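Local structure of probable chitinase A (Chromobacterium violaceum, 4TX8) at residues V110-N115 with V288-Y293; K176-L181 with Y251-P256; A238-K243 with R283-V288. The protein probably cleaves chitin chains internally as a family 18 glycoside hydrolase, with a calcium ion held in its barrel and a chitin-binding module attached. One frame throughout, in Å; residues are numbered along the deposited sequence.

Interaction 1: residues V110-N115 with V288-Y293; sequences VGYWHN and VIHVQY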
loop_
_atom_site.group_PDB
_atom_site.type_symbol
_atom_site.label_atom_id
_atom_site.label_comp_id
_atom_site.label_asym_id
_atom_site.label_seq_id
_atom_site.Cartn_x
_atom_site.Cartn_y
_atom_site.Cartn_z
ATOM N N VAL A 110 -4.439 -3.122 4.080
ATOM C CA VAL A 110 -4.382 -2.592 2.725
ATOM C C VAL A 110 -3.205 -3.214 1.985
ATOM O O VAL A 110 -2.099 -3.269 2.521
ATOM C CB VAL A 110 -4.236 -1.053 2.726
ATOM C CG1 VAL A 110 -4.129 -0.519 1.304
ATOM C CG2 VAL A 110 -5.398 -0.405 3.469
ATOM N N GLY A 111 -3.438 -3.686 0.765
ATOM C CA GLY A 111 -2.375 -4.288 -0.019
ATOM C C GLY A 111 -2.459 -3.977 -1.501
ATOM O O GLY A 111 -3.544 -3.721 -2.031
ATOM N N TYR A 112 -1.309 -4.001 -2.168
ATOM C CA TYR A 112 -1.247 -3.741 -3.600
ATOM C C TYR A 112 -1.289 -5.035 -4.404
ATOM O O TYR A 112 -0.564 -5.986 -4.116
ATOM C CB TYR A 112 0.015 -2.951 -3.955
ATOM C CG TYR A 112 -0.016 -1.510 -3.506
ATOM C CD1 TYR A 112 0.260 -1.165 -2.187
ATOM C CD2 TYR A 112 -0.338 -0.493 -4.400
ATOM C CE1 TYR A 112 0.223 0.156 -1.771
ATOM C CE2 TYR A 112 -0.373 0.830 -3.995
ATOM C CZ TYR A 112 -0.096 1.148 -2.680
ATOM O OH TYR A 112 -0.132 2.461 -2.279
ATOM N N TRP A 113 -2.147 -5.046 -5.418
ATOM C CA TRP A 113 -2.310 -6.175 -6.322
ATOM C C TRP A 113 -1.585 -5.872 -7.638
ATOM O O TRP A 113 -1.888 -4.878 -8.299
ATOM C CB TRP A 113 -3.807 -6.439 -6.541
ATOM C CG TRP A 113 -4.172 -7.501 -7.540
ATOM C CD1 TRP A 113 -4.308 -8.839 -7.305
ATOM C CD2 TRP A 113 -4.500 -7.302 -8.921
ATOM N NE1 TRP A 113 -4.684 -9.487 -8.459
ATOM C CE2 TRP A 113 -4.807 -8.566 -9.466
ATOM C CE3 TRP A 113 -4.556 -6.178 -9.752
ATOM C CZ2 TRP A 113 -5.163 -8.738 -10.803
ATOM C CZ3 TRP A 113 -4.909 -6.351 -11.084
ATOM C CH2 TRP A 113 -5.208 -7.622 -11.595
ATOM N N HIS A 114 -0.614 -6.710 -8.001
ATOM C CA HIS A 114 0.191 -6.480 -9.207
ATOM C C HIS A 114 -0.623 -6.631 -10.489
ATOM O O HIS A 114 -1.051 -7.735 -10.824
ATOM C CB HIS A 114 1.378 -7.449 -9.285
ATOM C CG HIS A 114 2.346 -7.344 -8.148
ATOM N ND1 HIS A 114 3.512 -8.078 -8.104
ATOM C CD2 HIS A 114 2.325 -6.604 -7.014
ATOM C CE1 HIS A 114 4.169 -7.793 -6.993
ATOM N NE2 HIS A 114 3.471 -6.901 -6.315
ATOM N N ASN A 115 -0.809 -5.536 -11.217
ATOM C CA ASN A 115 -1.386 -5.610 -12.556
ATOM C C ASN A 115 -0.267 -5.832 -13.573
ATOM O O ASN A 115 -0.209 -5.179 -14.615
ATOM C CB ASN A 115 -2.178 -4.340 -12.880
ATOM C CG ASN A 115 -2.892 -4.417 -14.218
ATOM O OD1 ASN A 115 -3.479 -5.441 -14.566
ATOM N ND2 ASN A 115 -2.818 -3.339 -14.988
ATOM N N VAL A 288 -7.549 7.413 3.821
ATOM C CA VAL A 288 -6.422 6.968 4.635
ATOM C C VAL A 288 -5.092 7.335 3.983
ATOM O O VAL A 288 -4.926 7.216 2.772
ATOM C CB VAL A 288 -6.466 5.432 4.895
ATOM C CG1 VAL A 288 -6.477 4.652 3.587
ATOM C CG2 VAL A 288 -5.295 4.994 5.772
ATOM N N ILE A 289 -4.150 7.816 4.783
ATOM C CA ILE A 289 -2.784 7.939 4.306
ATOM C C ILE A 289 -1.935 6.884 4.996
ATOM O O ILE A 289 -1.935 6.771 6.220
ATOM C CB ILE A 289 -2.189 9.345 4.544
ATOM C CG1 ILE A 289 -0.711 9.359 4.140
ATOM C CG2 ILE A 289 -2.365 9.786 5.997
ATOM C CD1 ILE A 289 -0.070 10.725 4.186
ATOM N N HIS A 290 -1.243 6.080 4.198
ATOM C CA HIS A 290 -0.320 5.096 4.738
ATOM C C HIS A 290 1.071 5.355 4.183
ATOM O O HIS A 290 1.425 4.898 3.092
ATOM C CB HIS A 290 -0.785 3.672 4.430
ATOM C CG HIS A 290 -1.521 3.536 3.134
ATOM N ND1 HIS A 290 -0.969 3.886 1.922
ATOM C CD2 HIS A 290 -2.766 3.074 2.863
ATOM C CE1 HIS A 290 -1.844 3.650 0.957
ATOM N NE2 HIS A 290 -2.941 3.156 1.501
ATOM N N VAL A 291 1.844 6.119 4.945
ATOM C CA VAL A 291 3.200 6.478 4.567
ATOM C C VAL A 291 4.055 5.220 4.433
ATOM O O VAL A 291 3.904 4.263 5.192
ATOM C CB VAL A 291 3.812 7.460 5.593
ATOM C CG1 VAL A 291 5.331 7.476 5.521
ATOM C CG2 VAL A 291 3.250 8.857 5.377
ATOM N N GLN A 292 4.925 5.211 3.432
ATOM C CA GLN A 292 5.843 4.103 3.234
ATOM C C GLN A 292 7.044 4.261 4.161
ATOM O O GLN A 292 7.884 5.136 3.971
ATOM C CB GLN A 292 6.276 4.027 1.765
ATOM C CG GLN A 292 5.110 3.737 0.812
ATOM C CD GLN A 292 5.443 3.979 -0.653
ATOM O OE1 GLN A 292 6.534 4.430 -0.991
ATOM N NE2 GLN A 292 4.496 3.672 -1.531
ATOM N N TYR A 293 7.107 3.419 5.183
ATOM C CA TYR A 293 8.227 3.458 6.112
ATOM C C TYR A 293 9.294 2.456 5.695
ATOM O O TYR A 293 9.756 1.648 6.502
ATOM C CB TYR A 293 7.748 3.190 7.538
ATOM C CG TYR A 293 6.773 4.234 8.023
ATOM C CD1 TYR A 293 7.220 5.456 8.507
ATOM C CD2 TYR A 293 5.402 4.007 7.985
ATOM C CE1 TYR A 293 6.329 6.423 8.943
ATOM C CE2 TYR A 293 4.508 4.965 8.419
ATOM C CZ TYR A 293 4.975 6.170 8.898
ATOM O OH TYR A 293 4.080 7.122 9.331
#
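Val110 and Tyr112 reach across the interior of the GH18 (beta/alpha)8 barrel to His290, illustrating how strands that are not neighbours in a closed sheet meet only through side chains. The contact is van der Waals packing and no hydrogen bond spans it. From Val110, whose CG1 lies anti to the backbone N (chi1 178°), that methyl comes to 3.9 Å from His290 NE2 and 4.1 Å from His290 CD2, approaching the imidazole obliquely. The two side chains meet at about a right angle. Two residues along the strand, Tyr112 sends its ring inward and brings OH to 3.8 Å from His290 CE1, a touch on carbon rather than a polar bond. The polar pairing of this hydroxyl lies elsewhere: Tyr112 OH is hydrogen-bonded to Asp216, on the strand that also carries the calcium ligand Asp218. Met395 of strand 393-397 packs against Val110, Tyr112 and His290 alike. Chemically, a methyl and a phenol oxygen approach the imidazole from the same side of its plane, without any hydrogen bond across the contact, so the contact supplies shape rather than directional bonding, while the hydrogen bond of Tyr112 to Asp216 ties this packing to the residues beside the calcium site.

Interaction 2: residues K176-L181 with Y251-P256; sequences KVVLSL and YLSMAP. With CA (calcium ion), chain D.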
loop_
_atom_site.group_PDB
_atom_site.type_symbol
_atom_site.label_atom_id
_atom_site.label_comp_id
_atom_site.label_asym_id
_atom_site.label_seq_id
_atom_site.Cartn_x
_atom_site.Cartn_y
_atom_site.Cartn_z
ATOM N N LYS A 176 -12.733 -2.821 -0.478
ATOM C CA LYS A 176 -12.608 -1.715 -1.419
ATOM C C LYS A 176 -11.583 -2.082 -2.483
ATOM O O LYS A 176 -10.575 -2.726 -2.187
ATOM C CB LYS A 176 -12.200 -0.426 -0.706
ATOM C CG LYS A 176 -13.228 0.084 0.286
ATOM C CD LYS A 176 -14.524 0.449 -0.416
ATOM C CE LYS A 176 -15.596 0.840 0.580
ATOM N NZ LYS A 176 -16.910 1.071 -0.083
ATOM N N VAL A 177 -11.852 -1.689 -3.723
ATOM C CA VAL A 177 -10.916 -1.912 -4.816
ATOM C C VAL A 177 -10.590 -0.575 -5.463
ATOM O O VAL A 177 -11.445 0.042 -6.096
ATOM C CB VAL A 177 -11.481 -2.877 -5.873
ATOM C CG1 VAL A 177 -10.436 -3.154 -6.945
ATOM C CG2 VAL A 177 -11.942 -4.176 -5.221
ATOM N N VAL A 178 -9.355 -0.119 -5.294
ATOM C CA VAL A 178 -8.997 1.211 -5.766
ATOM C C VAL A 178 -7.851 1.148 -6.777
ATOM O O VAL A 178 -7.064 0.202 -6.787
ATOM C CB VAL A 178 -8.639 2.145 -4.572
ATOM C CG1 VAL A 178 -9.083 1.518 -3.257
ATOM C CG2 VAL A 178 -7.161 2.467 -4.530
ATOM N N LEU A 179 -7.788 2.152 -7.644
ATOM C CA LEU A 179 -6.780 2.214 -8.692
ATOM C C LEU A 179 -5.619 3.094 -8.258
ATOM O O LEU A 179 -5.819 4.252 -7.903
ATOM C CB LEU A 179 -7.396 2.748 -9.986
ATOM C CG LEU A 179 -6.445 2.874 -11.174
ATOM C CD1 LEU A 179 -5.844 1.520 -11.508
ATOM C CD2 LEU A 179 -7.162 3.462 -12.381
ATOM N N SER A 180 -4.404 2.555 -8.283
ATOM C CA SER A 180 -3.246 3.332 -7.858
ATOM C C SER A 180 -2.547 4.033 -9.015
ATOM O O SER A 180 -2.351 3.461 -10.090
ATOM C CB SER A 180 -2.235 2.451 -7.124
ATOM O OG SER A 180 -1.131 3.225 -6.685
ATOM N N LEU A 181 -2.176 5.283 -8.777
ATOM C CA LEU A 181 -1.344 6.034 -9.701
ATOM C C LEU A 181 0.107 5.900 -9.267
ATOM O O LEU A 181 0.480 6.369 -8.187
ATOM C CB LEU A 181 -1.757 7.507 -9.734
ATOM C CG LEU A 181 -2.890 7.971 -10.653
ATOM C CD1 LEU A 181 -3.989 6.932 -10.790
ATOM C CD2 LEU A 181 -3.459 9.276 -10.123
ATOM N N TYR A 251 -13.246 6.960 -2.769
ATOM C CA TYR A 251 -12.169 6.561 -1.868
ATOM C C TYR A 251 -10.873 7.244 -2.288
ATOM O O TYR A 251 -10.533 7.273 -3.472
ATOM C CB TYR A 251 -12.016 5.035 -1.875
ATOM C CG TYR A 251 -10.931 4.458 -0.982
ATOM C CD1 TYR A 251 -9.602 4.436 -1.392
ATOM C CD2 TYR A 251 -11.242 3.896 0.254
ATOM C CE1 TYR A 251 -8.610 3.891 -0.591
ATOM C CE2 TYR A 251 -10.256 3.348 1.063
ATOM C CZ TYR A 251 -8.942 3.348 0.634
ATOM O OH TYR A 251 -7.954 2.804 1.426
ATOM N N LEU A 252 -10.156 7.804 -1.319
ATOM C CA LEU A 252 -8.885 8.459 -1.606
ATOM C C LEU A 252 -7.810 8.035 -0.617
ATOM O O LEU A 252 -7.942 8.255 0.585
ATOM C CB LEU A 252 -9.038 9.983 -1.582
ATOM C CG LEU A 252 -7.734 10.779 -1.705
ATOM C CD1 LEU A 252 -7.044 10.510 -3.041
ATOM C CD2 LEU A 252 -7.986 12.270 -1.514
ATOM N N SER A 253 -6.743 7.427 -1.127
ATOM C CA SER A 253 -5.608 7.096 -0.281
ATOM C C SER A 253 -4.317 7.672 -0.842
ATOM O O SER A 253 -4.220 7.977 -2.031
ATOM C CB SER A 253 -5.475 5.583 -0.109
ATOM O OG SER A 253 -5.195 4.946 -1.341
ATOM N N MET A 254 -3.334 7.828 0.035
ATOM C CA MET A 254 -2.019 8.321 -0.346
ATOM C C MET A 254 -0.950 7.422 0.242
ATOM O O MET A 254 -1.056 6.993 1.392
ATOM C CB MET A 254 -1.804 9.754 0.137
ATOM C CG MET A 254 -2.868 10.741 -0.299
ATOM S SD MET A 254 -2.621 12.323 0.526
ATOM C CE MET A 254 -3.996 13.266 -0.154
ATOM N N ALA A 255 0.088 7.149 -0.538
ATOM C CA ALA A 255 1.196 6.342 -0.042
ATOM C C ALA A 255 2.551 6.993 -0.301
ATOM O O ALA A 255 3.399 6.406 -0.963
ATOM C CB ALA A 255 1.154 4.953 -0.670
ATOM N N PRO A 256 2.769 8.204 0.235
ATOM C CA PRO A 256 4.066 8.840 -0.004
ATOM C C PRO A 256 5.157 8.295 0.916
ATOM O O PRO A 256 4.862 7.824 2.013
ATOM C CB PRO A 256 3.787 10.314 0.288
ATOM C CG PRO A 256 2.696 10.286 1.292
ATOM C CD PRO A 256 1.896 9.036 1.081
HETATM CA CA CA D . 4.917 6.573 -2.828
HETATM O O HOH W 1 6.964 5.675 -4.048
#
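Tyr251 holds CG anti to its own nitrogen (chi1 -180°), which sends the ring into the barrel, while Val178 is modelled with CG1 almost eclipsing its backbone N (chi1 -14°), and the two side chains meet there. Val178 CG1 is the touching branch, 3.5 Å from Tyr251 CD1 and 3.6 Å from Tyr251 CE1, so a single methyl bears on one ortho-meta bond of the phenol in an oblique approach. At the other delta carbon of the ring, Lys176 contributes only the base of its chain, with CG 4.3 Å from Tyr251 CD2, before turning away toward a long, weak ion pair with Asp213. The strands involved are not neighbours in the sheet: their short axes pass 8.3 Å apart, with strand 214-218 between them. Farther along, Val178 CG2 stands 4.5 Å from Ser253 OG, which is hydrogen-bonded to Asp216. Past the strand end, Ala255 O binds the calcium ion at 2.4 Å, beside a water and the side chains of Asp218 and Glu220. The chemistry thus changes along one segment: apolar packing of Val178 against Tyr251 lies inside the barrel, a buried serine is satisfied by an aspartate, and a main-chain oxygen serves as a metal ligand.

Interaction 3: residues A238-K243 with R283-V288; sequences AVKQLK and RDDLSV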
loop_
_atom_site.group_PDB
_atom_site.type_symbol
_atom_site.label_atom_id
_atom_site.label_comp_id
_atom_site.label_asym_id
_atom_site.label_seq_id
_atom_site.Cartn_x
_atom_site.Cartn_y
_atom_site.Cartn_z
ATOM N N ALA A 238 -7.173 18.721 -8.959
ATOM C CA ALA A 238 -7.572 17.627 -9.838
ATOM C C ALA A 238 -8.368 16.564 -9.087
ATOM O O ALA A 238 -9.402 16.100 -9.568
ATOM C CB ALA A 238 -6.352 17.005 -10.493
ATOM N N VAL A 239 -7.888 16.183 -7.908
ATOM C CA VAL A 239 -8.560 15.153 -7.123
ATOM C C VAL A 239 -9.931 15.644 -6.652
ATOM O O VAL A 239 -10.912 14.904 -6.701
ATOM C CB VAL A 239 -7.701 14.713 -5.917
ATOM C CG1 VAL A 239 -8.463 13.740 -5.039
ATOM C CG2 VAL A 239 -6.406 14.074 -6.405
ATOM N N LYS A 240 -9.998 16.903 -6.227
ATOM C CA LYS A 240 -11.262 17.511 -5.818
ATOM C C LYS A 240 -12.293 17.523 -6.947
ATOM O O LYS A 240 -13.471 17.239 -6.722
ATOM C CB LYS A 240 -11.029 18.937 -5.322
ATOM C CG LYS A 240 -10.369 19.025 -3.960
ATOM C CD LYS A 240 -9.906 20.445 -3.689
ATOM C CE LYS A 240 -10.655 21.077 -2.526
ATOM N NZ LYS A 240 -10.218 20.529 -1.213
ATOM N N GLN A 241 -11.846 17.855 -8.157
ATOM C CA GLN A 241 -12.733 17.903 -9.321
ATOM C C GLN A 241 -13.208 16.507 -9.697
ATOM O O GLN A 241 -14.370 16.307 -10.046
ATOM C CB GLN A 241 -12.032 18.556 -10.515
ATOM C CG GLN A 241 -11.830 20.059 -10.376
ATOM C CD GLN A 241 -11.098 20.662 -11.564
ATOM O OE1 GLN A 241 -10.064 21.310 -11.407
ATOM N NE2 GLN A 241 -11.638 20.453 -12.758
ATOM N N LEU A 242 -12.292 15.546 -9.621
ATOM C CA LEU A 242 -12.609 14.155 -9.907
ATOM C C LEU A 242 -13.648 13.624 -8.927
ATOM O O LEU A 242 -14.627 13.002 -9.334
ATOM C CB LEU A 242 -11.345 13.294 -9.856
ATOM C CG LEU A 242 -11.564 11.784 -9.983
ATOM C CD1 LEU A 242 -12.289 11.450 -11.276
ATOM C CD2 LEU A 242 -10.242 11.034 -9.899
ATOM N N LYS A 243 -13.435 13.872 -7.637
ATOM C CA LYS A 243 -14.369 13.393 -6.623
ATOM C C LYS A 243 -15.745 14.037 -6.778
ATOM O O LYS A 243 -16.767 13.384 -6.570
ATOM C CB LYS A 243 -13.835 13.652 -5.214
ATOM C CG LYS A 243 -14.890 13.442 -4.135
ATOM C CD LYS A 243 -14.329 13.584 -2.737
ATOM C CE LYS A 243 -15.403 13.308 -1.698
ATOM N NZ LYS A 243 -14.806 13.111 -0.352
ATOM N N ARG A 283 -7.467 17.026 3.062
ATOM C CA ARG A 283 -7.696 16.349 4.338
ATOM C C ARG A 283 -9.164 15.980 4.564
ATOM O O ARG A 283 -9.456 14.964 5.193
ATOM C CB ARG A 283 -7.184 17.203 5.507
ATOM C CG ARG A 283 -7.936 18.502 5.751
ATOM C CD ARG A 283 -7.482 19.161 7.053
ATOM N NE ARG A 283 -6.038 19.383 7.090
ATOM C CZ ARG A 283 -5.206 18.790 7.945
ATOM N NH1 ARG A 283 -5.672 17.938 8.849
ATOM N NH2 ARG A 283 -3.906 19.053 7.902
ATOM N N ASP A 284 -10.084 16.788 4.042
ATOM C CA ASP A 284 -11.508 16.497 4.188
ATOM C C ASP A 284 -11.922 15.300 3.338
ATOM O O ASP A 284 -12.944 14.665 3.596
ATOM C CB ASP A 284 -12.355 17.715 3.812
ATOM C CG ASP A 284 -12.180 18.871 4.780
ATOM O OD1 ASP A 284 -11.928 18.615 5.977
ATOM O OD2 ASP A 284 -12.295 20.037 4.343
ATOM N N ASP A 285 -11.119 14.994 2.324
ATOM C CA ASP A 285 -11.450 13.936 1.376
ATOM C C ASP A 285 -10.623 12.671 1.583
ATOM O O ASP A 285 -10.944 11.618 1.036
ATOM C CB ASP A 285 -11.262 14.445 -0.052
ATOM C CG ASP A 285 -12.165 15.617 -0.370
ATOM O OD1 ASP A 285 -13.383 15.498 -0.134
ATOM O OD2 ASP A 285 -11.656 16.657 -0.842
ATOM N N LEU A 286 -9.558 12.783 2.370
ATOM C CA LEU A 286 -8.624 11.678 2.562
ATOM C C LEU A 286 -9.235 10.526 3.360
ATOM O O LEU A 286 -9.619 10.702 4.516
ATOM C CB LEU A 286 -7.358 12.186 3.259
ATOM C CG LEU A 286 -6.271 11.166 3.600
ATOM C CD1 LEU A 286 -5.728 10.506 2.342
ATOM C CD2 LEU A 286 -5.155 11.839 4.383
ATOM N N SER A 287 -9.325 9.350 2.741
ATOM C CA SER A 287 -9.827 8.163 3.430
ATOM C C SER A 287 -8.757 7.589 4.353
ATOM O O SER A 287 -9.022 7.301 5.522
ATOM C CB SER A 287 -10.281 7.096 2.431
ATOM O OG SER A 287 -11.147 7.636 1.451
ATOM N N VAL A 288 -7.549 7.413 3.821
ATOM C CA VAL A 288 -6.422 6.968 4.635
ATOM C C VAL A 288 -5.092 7.335 3.983
ATOM O O VAL A 288 -4.926 7.216 2.772
ATOM C CB VAL A 288 -6.466 5.432 4.895
ATOM C CG1 VAL A 288 -6.477 4.652 3.587
ATOM C CG2 VAL A 288 -5.295 4.994 5.772
HETATM O O HOH W 2 -12.840 11.129 -0.795
#
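Helix 230-246, one of the outer helices of the (beta/alpha)8 barrel, is tied here to the loop that follows helix 276-281 and feeds strand 288-292. Asp285 is the meeting point, and two lysines one helical turn apart approach it from the segment 238-243. Lys243 makes the salt bridge. Its CG is anti to the backbone N (chi1 168°) and the chain beyond is fully extended, which lays the methylenes past the carboxylate before NZ donates to Asp285 OD1 at 2.8 Å. The ammonium comes to this oxygen on the anti side, 26° out of the carboxylate plane, while Lys243 CD lies 3.4 Å from OD1, so the methylene also packs against the carboxylate oxygen. A water bridges the same pair: it accepts from Lys243 NZ at 2.8 Å and lies 2.7 Å from Asp285 O, to which it may donate, a second link that runs through the main chain. Lys240 behaves differently. Its chain bends at the third and fourth torsions, leaving NZ 4.1 Å from Asp285 OD2, too far for a salt bridge; its hydrogen bond goes to Gly281 O instead. The nearby positive charge would still be expected to help hold Asp285 ionised. Buried Leu286 packs on Met254, and Val239 on Leu252, so beneath the salt bridge both segments lean on strand 251-254. The loop enters strand 288-292, one beyond the strand that follows the helix, and the salt bridge joins helix and loop at the alpha-to-beta end of the TIM barrel, where the strands begin, away from the calcium site.

The three contacts trace a path from the barrel interior to its surface. Interactions 1 and 2, with centres 8 Å apart, are coupled through neighbouring parallel strands: His290 N lies 3.0 Å from Met254 O, a probable hydrogen bond, and Gln292 N the same distance from Pro256 O. Interaction 3 is about 11 Å from interaction 2, centre to centre, and joins it where Leu252 O meets Ser287 N at 2.8 Å; about 17 Å separates it from interaction 1, with which it shares Val288. Asp216 bonds Tyr112 of interaction 1 and Ser253 of interaction 2. With Asp213, Asp218 and Glu220 it matches the GH18 DxxDxDxE signature, consistent with a calcium ion sitting in the active-site region.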